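Local structure of transcriptional regulator, GntR family (Thermotoga maritima, 3SXM) at residues A[34-46]-A[100-112]. The protein binds metal ions through its C-terminal FCD domain, the part present in this chain in metal-free form, and probably regulates transcription as a DNA-binding GntR-family protein. The protein carries 3 engineered substitutions. Sequence-based numbering, arbitrary orientation.
Sequences EELLEIKGEIDDV and NREHKELIERIIS. With BCT (bicarbonate ion), chain C.
Leu36 of helix 34-44 meets helix 96-111 through both methyls: CD1 lies 4.0 Å from Ile107 CG1, and CD2 lies 3.7 Å from Ile110 CG2. Its CG stands anti to the backbone N (chi1 -176°), which spreads this fork over two successive turns of helix 96-111. On the exposed flank, Leu37 sends CD2 to the end methyl of Ile111. Ile39 contributes CG2, which touches Ile107 CD1, the two side chains crossing at about a right angle. Lys40 uses its aliphatic part: CB covers Ile107 CG2, while CE and Ile111 CD1 are unusually tight at 3.2 Å. Its end bends, and NZ makes a long salt bridge to Asp44 OD2 (3.7 Å). Ile107 is thus a knob in the hole of Leu36, Ile39, Lys40 and Ile43. Ile43 returns the fit among Asn100, His103, Lys104 and Ile107, its CD1 3.9 Å from His103 CB. The imidazole turns away, its NE2 hydrogen-bonded to His63 NE2; both are zinc ligands in another structure of this protein. Asp44 OD1 lies alongside the extended Lys104 chain, 3.5 Å from CE.

The axes of 34-44 and 100-111 approach to 10.1 Å and run roughly antiparallel, crossing at -141°, within the all-helical FCD domain. The chemistry is a hydrophobic seam with charges along its solvent-facing edge; Glu108 stays beyond salt-bridge range of Lys40, so electrostatics probably add only modestly to apolar packing that reaches the zinc-site residue His103.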
ATOM      1  N   GLU A  34      21.079  -7.664  -8.305  1.00 17.31           N
ATOM      2  CA  GLU A  34      21.514  -8.694  -9.257  1.00 17.80           C
ATOM      3  C   GLU A  34      20.295  -9.443  -9.735  1.00 19.37           C
ATOM      4  O   GLU A  34      20.248  -9.829 -10.941  1.00 21.87           O
ATOM      5  CB  GLU A  34      22.506  -9.624  -8.590  1.00 21.57           C
ATOM      6  CG  GLU A  34      23.798  -8.908  -8.211  1.00 26.86           C
ATOM      7  CD  GLU A  34      24.818  -9.813  -7.528  1.00 25.09           C
ATOM      8  OE1 GLU A  34      24.489 -10.977  -7.208  1.00 37.68           O
ATOM      9  OE2 GLU A  34      25.962  -9.350  -7.338  1.00 31.34           O
ATOM     10  N   GLU A  35      19.293  -9.613  -8.872  1.00 18.68           N
ATOM     11  CA  GLU A  35      18.106 -10.382  -9.246  1.00 22.45           C
ATOM     12  C   GLU A  35      17.420  -9.722 -10.428  1.00 20.79           C
ATOM     13  O   GLU A  35      16.980 -10.413 -11.345  1.00 20.45           O
ATOM     14  CB  GLU A  35      17.131 -10.490  -8.057  1.00 21.42           C
ATOM     15  CG  GLU A  35      15.678 -10.978  -8.355  1.00 26.06           C
ATOM     16  CD  GLU A  35      15.589 -12.475  -8.490  1.00 41.35           C
ATOM     17  OE1 GLU A  35      16.660 -13.069  -8.670  1.00 35.39           O
ATOM     18  OE2 GLU A  35      14.473 -13.063  -8.420  1.00 27.38           O
ATOM     19  N   LEU A  36      17.354  -8.408 -10.452  1.00 16.80           N
ATOM     20  CA  LEU A  36      16.669  -7.704 -11.529  1.00 16.68           C
ATOM     21  C   LEU A  36      17.324  -8.042 -12.854  1.00 21.01           C
ATOM     22  O   LEU A  36      16.647  -8.285 -13.855  1.00 18.85           O
ATOM     23  CB  LEU A  36      16.724  -6.203 -11.303  1.00 17.24           C
ATOM     24  CG  LEU A  36      15.968  -5.337 -12.298  1.00 18.57           C
ATOM     25  CD1 LEU A  36      14.496  -5.595 -12.226  1.00 20.66           C
ATOM     26  CD2 LEU A  36      16.288  -3.824 -12.201  1.00 22.81           C
ATOM     27  N   LEU A  37      18.640  -8.048 -12.879  1.00 17.78           N
ATOM     28  CA  LEU A  37      19.358  -8.389 -14.090  1.00 18.77           C
ATOM     29  C   LEU A  37      19.245  -9.857 -14.502  1.00 21.12           C
ATOM     30  O   LEU A  37      19.196 -10.172 -15.704  1.00 21.62           O
ATOM     31  CB  LEU A  37      20.820  -8.003 -13.917  1.00 21.74           C
ATOM     32  CG  LEU A  37      21.095  -6.526 -13.682  1.00 28.86           C
ATOM     33  CD1 LEU A  37      22.586  -6.323 -13.567  1.00 26.82           C
ATOM     34  CD2 LEU A  37      20.572  -5.688 -14.855  1.00 39.30           C
ATOM     35  N   GLU A  38      19.208 -10.763 -13.540  1.00 19.56           N
ATOM     36  CA  GLU A  38      18.989 -12.172 -13.849  1.00 23.28           C
ATOM     37  C   GLU A  38      17.596 -12.353 -14.503  1.00 21.07           C
ATOM     38  O   GLU A  38      17.446 -13.142 -15.445  1.00 23.31           O
ATOM     39  CB  GLU A  38      19.006 -13.021 -12.592  1.00 26.89           C
ATOM     40  CG  GLU A  38      20.351 -13.226 -11.984  1.00 33.98           C
ATOM     41  CD  GLU A  38      20.297 -14.156 -10.789  1.00 44.78           C
ATOM     42  OE1 GLU A  38      19.356 -14.987 -10.713  1.00 47.73           O
ATOM     43  OE2 GLU A  38      21.205 -14.059  -9.939  1.00 65.90           O
ATOM     44  N   ILE A  39      16.622 -11.620 -14.026  1.00 18.61           N
ATOM     45  CA  ILE A  39      15.254 -11.684 -14.585  1.00 19.99           C
ATOM     46  C   ILE A  39      15.279 -11.113 -15.976  1.00 22.61           C
ATOM     47  O   ILE A  39      14.768 -11.713 -16.903  1.00 19.98           O
ATOM     48  CB  ILE A  39      14.252 -10.932 -13.742  1.00 19.51           C
ATOM     49  CG1 ILE A  39      14.080 -11.619 -12.363  1.00 22.43           C
ATOM     50  CG2 ILE A  39      12.927 -10.798 -14.454  1.00 20.62           C
ATOM     51  CD1 ILE A  39      13.346 -10.750 -11.343  1.00 21.20           C
ATOM     52  N   LYS A  40      15.926  -9.965 -16.154  1.00 18.34           N
ATOM     53  CA  LYS A  40      16.070  -9.354 -17.486  1.00 22.93           C
ATOM     54  C   LYS A  40      16.696 -10.356 -18.457  1.00 29.02           C
ATOM     55  O   LYS A  40      16.271 -10.437 -19.588  1.00 26.62           O
ATOM     56  CB  LYS A  40      16.967  -8.118 -17.413  1.00 22.14           C
ATOM     57  CG  LYS A  40      17.218  -7.304 -18.660  1.00 33.38           C
ATOM     58  CD  LYS A  40      18.366  -6.315 -18.372  1.00 40.32           C
ATOM     59  CE  LYS A  40      18.476  -5.193 -19.401  1.00 69.95           C
ATOM     60  NZ  LYS A  40      19.134  -5.587 -20.642  1.00 43.28           N
ATOM     61  N   GLY A  41      17.715 -11.096 -18.012  1.00 21.48           N
ATOM     62  CA  GLY A  41      18.411 -12.037 -18.836  1.00 23.10           C
ATOM     63  C   GLY A  41      17.511 -13.158 -19.302  1.00 26.83           C
ATOM     64  O   GLY A  41      17.600 -13.615 -20.458  1.00 31.11           O
ATOM     65  N   GLU A  42      16.672 -13.598 -18.385  1.00 24.41           N
ATOM     66  CA  GLU A  42      15.675 -14.656 -18.683  1.00 32.65           C
ATOM     67  C   GLU A  42      14.730 -14.195 -19.801  1.00 29.86           C
ATOM     68  O   GLU A  42      14.440 -14.927 -20.747  1.00 36.21           O
ATOM     69  CB  GLU A  42      14.857 -14.904 -17.425  1.00 35.02           C
ATOM     70  CG  GLU A  42      14.010 -16.129 -17.420  1.00 48.11           C
ATOM     71  CD  GLU A  42      13.752 -16.557 -15.999  1.00 57.53           C
ATOM     72  OE1 GLU A  42      12.884 -15.932 -15.353  1.00 60.97           O
ATOM     73  OE2 GLU A  42      14.462 -17.467 -15.514  1.00 66.44           O
ATOM     74  N   ILE A  43      14.242 -12.966 -19.664  1.00 24.82           N
ATOM     75  CA  ILE A  43      13.293 -12.419 -20.619  1.00 29.46           C
ATOM     76  C   ILE A  43      13.927 -12.203 -21.948  1.00 33.30           C
ATOM     77  O   ILE A  43      13.312 -12.489 -22.980  1.00 38.03           O
ATOM     78  CB  ILE A  43      12.704 -11.097 -20.050  1.00 23.88           C
ATOM     79  CG1 ILE A  43      11.753 -11.394 -18.892  1.00 29.65           C
ATOM     80  CG2 ILE A  43      11.989 -10.321 -21.160  1.00 34.61           C
ATOM     81  CD1 ILE A  43      11.262 -10.155 -18.158  1.00 30.71           C
ATOM     82  N   ASP A  44      15.179 -11.807 -21.965  1.00 31.19           N
ATOM     83  CA  ASP A  44      15.889 -11.533 -23.197  1.00 33.46           C
ATOM     84  C   ASP A  44      16.398 -12.819 -23.875  1.00 46.16           C
ATOM     85  O   ASP A  44      16.685 -12.802 -25.045  1.00 48.51           O
ATOM     86  CB  ASP A  44      17.066 -10.603 -22.968  1.00 36.84           C
ATOM     87  CG  ASP A  44      16.664  -9.185 -22.649  1.00 49.71           C
ATOM     88  OD1 ASP A  44      15.531  -8.802 -22.831  1.00 36.61           O
ATOM     89  OD2 ASP A  44      17.535  -8.456 -22.245  1.00 38.51           O
ATOM     90  N   ASP A  45      16.514 -13.897 -23.143  1.00 37.66           N
ATOM     91  CA  ASP A  45      16.983 -15.119 -23.714  1.00 41.42           C
ATOM     92  C   ASP A  45      15.609 -15.339 -24.279  1.00 80.55           C
ATOM     93  O   ASP A  45      14.756 -15.894 -23.643  1.00 95.46           O
ATOM     94  CB  ASP A  45      17.394 -16.072 -22.612  1.00 46.54           C
ATOM     95  CG  ASP A  45      18.258 -17.220 -23.091  1.00 60.48           C
ATOM     96  OD1 ASP A  45      19.161 -17.056 -23.914  1.00 48.39           O
ATOM     97  OD2 ASP A  45      18.012 -18.305 -22.570  1.00 65.98           O
ATOM     98  N   VAL A  46      15.424 -14.846 -25.486  1.00 66.51           N
ATOM     99  CA  VAL A  46      14.466 -15.247 -26.508  1.00 85.76           C
ATOM    100  C   VAL A  46      13.755 -14.036 -27.104  1.00 85.49           C
ATOM    101  O   VAL A  46      12.963 -13.377 -26.431  1.00 44.02           O
ATOM    102  CB  VAL A  46      13.414 -16.221 -25.946  1.00 87.56           C
ATOM    103  CG1 VAL A  46      12.064 -15.984 -26.605  1.00 90.82           C
ATOM    104  CG2 VAL A  46      13.866 -17.661 -26.142  1.00 96.27           C
ATOM    105  N   ASN A 100       5.190 -10.154 -21.136  0.55 22.38           N
ATOM    106  CA  ASN A 100       6.620 -10.271 -21.155  0.55 27.15           C
ATOM    107  C   ASN A 100       7.244  -9.010 -21.752  0.55 20.72           C
ATOM    108  O   ASN A 100       8.274  -8.519 -21.291  0.55 17.27           O
ATOM    109  CB  ASN A 100       7.024 -11.505 -21.908  0.55 22.82           C
ATOM    110  CG  ASN A 100       8.471 -11.649 -21.973  0.55 33.16           C
ATOM    111  OD1 ASN A 100       9.110 -11.943 -20.970  0.55 42.85           O
ATOM    112  ND2 ASN A 100       9.031 -11.413 -23.150  0.55 30.62           N
ATOM    113  N   ARG A 101       6.614  -8.476 -22.783  0.55 20.97           N
ATOM    114  CA  ARG A 101       7.093  -7.264 -23.403  0.55 23.24           C
ATOM    115  C   ARG A 101       7.014  -6.084 -22.424  0.55 21.65           C
ATOM    116  O   ARG A 101       7.938  -5.284 -22.332  0.55 22.55           O
ATOM    117  CB  ARG A 101       6.283  -6.990 -24.649  0.55 27.12           C
ATOM    118  CG  ARG A 101       6.913  -6.028 -25.577  0.55 38.59           C
ATOM    119  CD  ARG A 101       5.938  -5.708 -26.673  0.55 40.51           C
ATOM    120  NE  ARG A 101       5.945  -6.674 -27.759  0.55 27.32           N
ATOM    121  CZ  ARG A 101       4.852  -7.180 -28.317  0.55 41.48           C
ATOM    122  NH1 ARG A 101       3.658  -6.819 -27.865  0.55 49.57           N
ATOM    123  NH2 ARG A 101       4.950  -8.041 -29.314  0.55 35.13           N
ATOM    124  N   GLU A 102       5.906  -5.976 -21.703  1.00 21.23           N
ATOM    125  CA  GLU A 102       5.736  -4.909 -20.698  1.00 17.98           C
ATOM    126  C   GLU A 102       6.799  -5.015 -19.613  1.00 21.70           C
ATOM    127  O   GLU A 102       7.356  -4.004 -19.188  1.00 19.29           O
ATOM    128  CB  GLU A 102       4.327  -4.937 -20.106  1.00 16.22           C
ATOM    129  CG  GLU A 102       3.236  -4.508 -21.111  1.00 19.99           C
ATOM    130  CD  GLU A 102       1.799  -4.840 -20.643  1.00 18.92           C
ATOM    131  OE1 GLU A 102       1.637  -5.592 -19.640  1.00 19.49           O
ATOM    132  OE2 GLU A 102       0.892  -4.336 -21.358  1.00 22.86           O
ATOM    133  N   HIS A 103       7.078  -6.242 -19.190  1.00 17.99           N
ATOM    134  CA  HIS A 103       8.110  -6.472 -18.167  1.00 18.83           C
ATOM    135  C   HIS A 103       9.486  -6.119 -18.668  1.00 17.07           C
ATOM    136  O   HIS A 103      10.288  -5.483 -17.951  1.00 17.94           O
ATOM    137  CB  HIS A 103       8.132  -7.905 -17.711  1.00 17.66           C
ATOM    138  CG  HIS A 103       7.009  -8.233 -16.812  1.00 16.34           C
ATOM    139  ND1 HIS A 103       6.496  -9.506 -16.685  1.00 19.07           N
ATOM    140  CD2 HIS A 103       6.258  -7.436 -16.018  1.00 17.37           C
ATOM    141  CE1 HIS A 103       5.486  -9.476 -15.831  1.00 19.55           C
ATOM    142  NE2 HIS A 103       5.346  -8.234 -15.384  1.00 19.28           N
ATOM    143  N   LYS A 104       9.798  -6.527 -19.882  1.00 18.37           N
ATOM    144  CA  LYS A 104      11.080  -6.164 -20.442  1.00 19.80           C
ATOM    145  C   LYS A 104      11.292  -4.664 -20.412  1.00 20.03           C
ATOM    146  O   LYS A 104      12.390  -4.194 -20.043  1.00 21.17           O
ATOM    147  CB  LYS A 104      11.179  -6.670 -21.896  1.00 22.73           C
ATOM    148  CG  LYS A 104      12.521  -6.371 -22.536  1.00 24.30           C
ATOM    149  CD  LYS A 104      12.635  -6.781 -23.999  1.00 23.72           C
ATOM    150  CE  LYS A 104      13.958  -6.207 -24.573  1.00 29.12           C
ATOM    151  NZ  LYS A 104      14.152  -6.472 -26.003  1.00 30.65           N
ATOM    152  N   GLU A 105      10.296  -3.894 -20.846  1.00 17.33           N
ATOM    153  CA  GLU A 105      10.382  -2.458 -20.910  1.00 16.78           C
ATOM    154  C   GLU A 105      10.378  -1.805 -19.535  1.00 16.42           C
ATOM    155  O   GLU A 105      11.139  -0.835 -19.320  1.00 18.38           O
ATOM    156  CB  GLU A 105       9.298  -1.926 -21.858  1.00 20.12           C
ATOM    157  CG  GLU A 105       9.638  -2.364 -23.301  1.00 20.59           C
ATOM    158  CD  GLU A 105       8.613  -2.008 -24.332  1.00 19.08           C
ATOM    159  OE1 GLU A 105       7.425  -1.790 -24.015  1.00 24.35           O
ATOM    160  OE2 GLU A 105       9.051  -1.984 -25.506  1.00 22.64           O
ATOM    161  N   LEU A 106       9.601  -2.362 -18.632  1.00 17.67           N
ATOM    162  CA  LEU A 106       9.632  -1.879 -17.234  1.00 16.27           C
ATOM    163  C   LEU A 106      11.050  -2.015 -16.684  1.00 14.83           C
ATOM    164  O   LEU A 106      11.598  -1.094 -16.051  1.00 15.81           O
ATOM    165  CB  LEU A 106       8.644  -2.687 -16.410  1.00 15.67           C
ATOM    166  CG  LEU A 106       8.669  -2.518 -14.885  1.00 14.58           C
ATOM    167  CD1 LEU A 106       8.453  -1.092 -14.487  1.00 15.84           C
ATOM    168  CD2 LEU A 106       7.625  -3.384 -14.278  1.00 17.36           C
ATOM    169  N   ILE A 107      11.627  -3.188 -16.838  1.00 18.35           N
ATOM    170  CA  ILE A 107      12.968  -3.401 -16.322  1.00 17.38           C
ATOM    171  C   ILE A 107      13.943  -2.405 -16.947  1.00 18.12           C
ATOM    172  O   ILE A 107      14.793  -1.834 -16.252  1.00 19.66           O
ATOM    173  CB  ILE A 107      13.403  -4.807 -16.537  1.00 17.99           C
ATOM    174  CG1 ILE A 107      12.555  -5.751 -15.700  1.00 20.69           C
ATOM    175  CG2 ILE A 107      14.869  -4.960 -16.166  1.00 20.84           C
ATOM    176  CD1 ILE A 107      12.737  -7.197 -16.043  1.00 19.52           C
ATOM    177  N   GLU A 108      13.841  -2.140 -18.247  1.00 17.71           N
ATOM    178  CA  GLU A 108      14.822  -1.247 -18.873  1.00 20.51           C
ATOM    179  C   GLU A 108      14.644   0.166 -18.351  1.00 18.60           C
ATOM    180  O   GLU A 108      15.622   0.876 -18.155  1.00 20.18           O
ATOM    181  CB  GLU A 108      14.728  -1.309 -20.381  1.00 21.58           C
ATOM    182  CG  GLU A 108      15.598  -0.317 -21.138  1.00 27.73           C
ATOM    183  CD  GLU A 108      17.056  -0.440 -20.890  1.00 49.93           C
ATOM    184  OE1 GLU A 108      17.507  -1.587 -20.662  1.00 37.52           O
ATOM    185  OE2 GLU A 108      17.736   0.627 -20.925  1.00 37.46           O
ATOM    186  N   ARG A 109      13.403   0.573 -18.063  1.00 17.71           N
ATOM    187  CA  ARG A 109      13.167   1.911 -17.466  1.00 15.93           C
ATOM    188  C   ARG A 109      13.844   1.988 -16.120  1.00 18.33           C
ATOM    189  O   ARG A 109      14.433   3.006 -15.751  1.00 18.53           O
ATOM    190  CB  ARG A 109      11.676   2.228 -17.352  1.00 17.49           C
ATOM    191  CG  ARG A 109      11.002   2.445 -18.730  1.00 18.11           C
ATOM    192  CD  ARG A 109       9.555   2.875 -18.606  1.00 16.95           C
ATOM    193  NE  ARG A 109       8.873   2.884 -19.918  1.00 18.43           N
ATOM    194  CZ  ARG A 109       7.667   3.366 -20.143  1.00 25.62           C
ATOM    195  NH1 ARG A 109       6.961   3.895 -19.161  1.00 19.88           N
ATOM    196  NH2 ARG A 109       7.142   3.279 -21.344  1.00 23.22           N
ATOM    197  N   ILE A 110      13.705   0.946 -15.333  1.00 16.60           N
ATOM    198  CA  ILE A 110      14.342   0.888 -14.020  1.00 14.81           C
ATOM    199  C   ILE A 110      15.871   0.982 -14.151  1.00 16.83           C
ATOM    200  O   ILE A 110      16.528   1.842 -13.478  1.00 18.79           O
ATOM    201  CB  ILE A 110      13.938  -0.388 -13.214  1.00 14.77           C
ATOM    202  CG1 ILE A 110      12.432  -0.403 -12.922  1.00 14.92           C
ATOM    203  CG2 ILE A 110      14.759  -0.470 -11.935  1.00 18.65           C
ATOM    204  CD1 ILE A 110      11.957  -1.758 -12.380  1.00 13.89           C
ATOM    205  N   ILE A 111      16.459   0.122 -14.932  1.00 18.19           N
ATOM    206  CA  ILE A 111      17.897   0.120 -15.140  1.00 20.05           C
ATOM    207  C   ILE A 111      18.440   1.425 -15.649  1.00 25.04           C
ATOM    208  O   ILE A 111      19.502   1.810 -15.301  1.00 31.25           O
ATOM    209  CB  ILE A 111      18.263  -0.875 -16.212  1.00 37.35           C
ATOM    210  CG1 ILE A 111      18.046  -2.267 -15.724  1.00 37.04           C
ATOM    211  CG2 ILE A 111      19.666  -0.698 -16.637  1.00 53.53           C
ATOM    212  CD1 ILE A 111      18.359  -3.253 -16.809  1.00 33.26           C
ATOM    213  N   SER A 112      17.718   2.079 -16.509  1.00 22.48           N
ATOM    214  CA  SER A 112      18.196   3.319 -17.092  1.00 28.48           C
ATOM    215  C   SER A 112      17.957   4.556 -16.191  1.00 21.39           C
ATOM    216  O   SER A 112      18.341   5.681 -16.532  1.00 25.42           O
ATOM    217  CB  SER A 112      17.588   3.509 -18.473  1.00 27.21           C
ATOM    218  OG  SER A 112      16.239   3.800 -18.347  1.00 32.96           O
TER
HETATM  219  C   BCT C   1      20.444  -8.754  -4.951  1.00 18.34           C
HETATM  220  O1  BCT C   1      21.373  -7.985  -5.390  1.00 25.14           O
HETATM  221  O2  BCT C   1      19.817  -8.286  -3.817  1.00 44.46           O
HETATM  222  O3  BCT C   1      19.530  -9.336  -5.824  1.00 26.44           O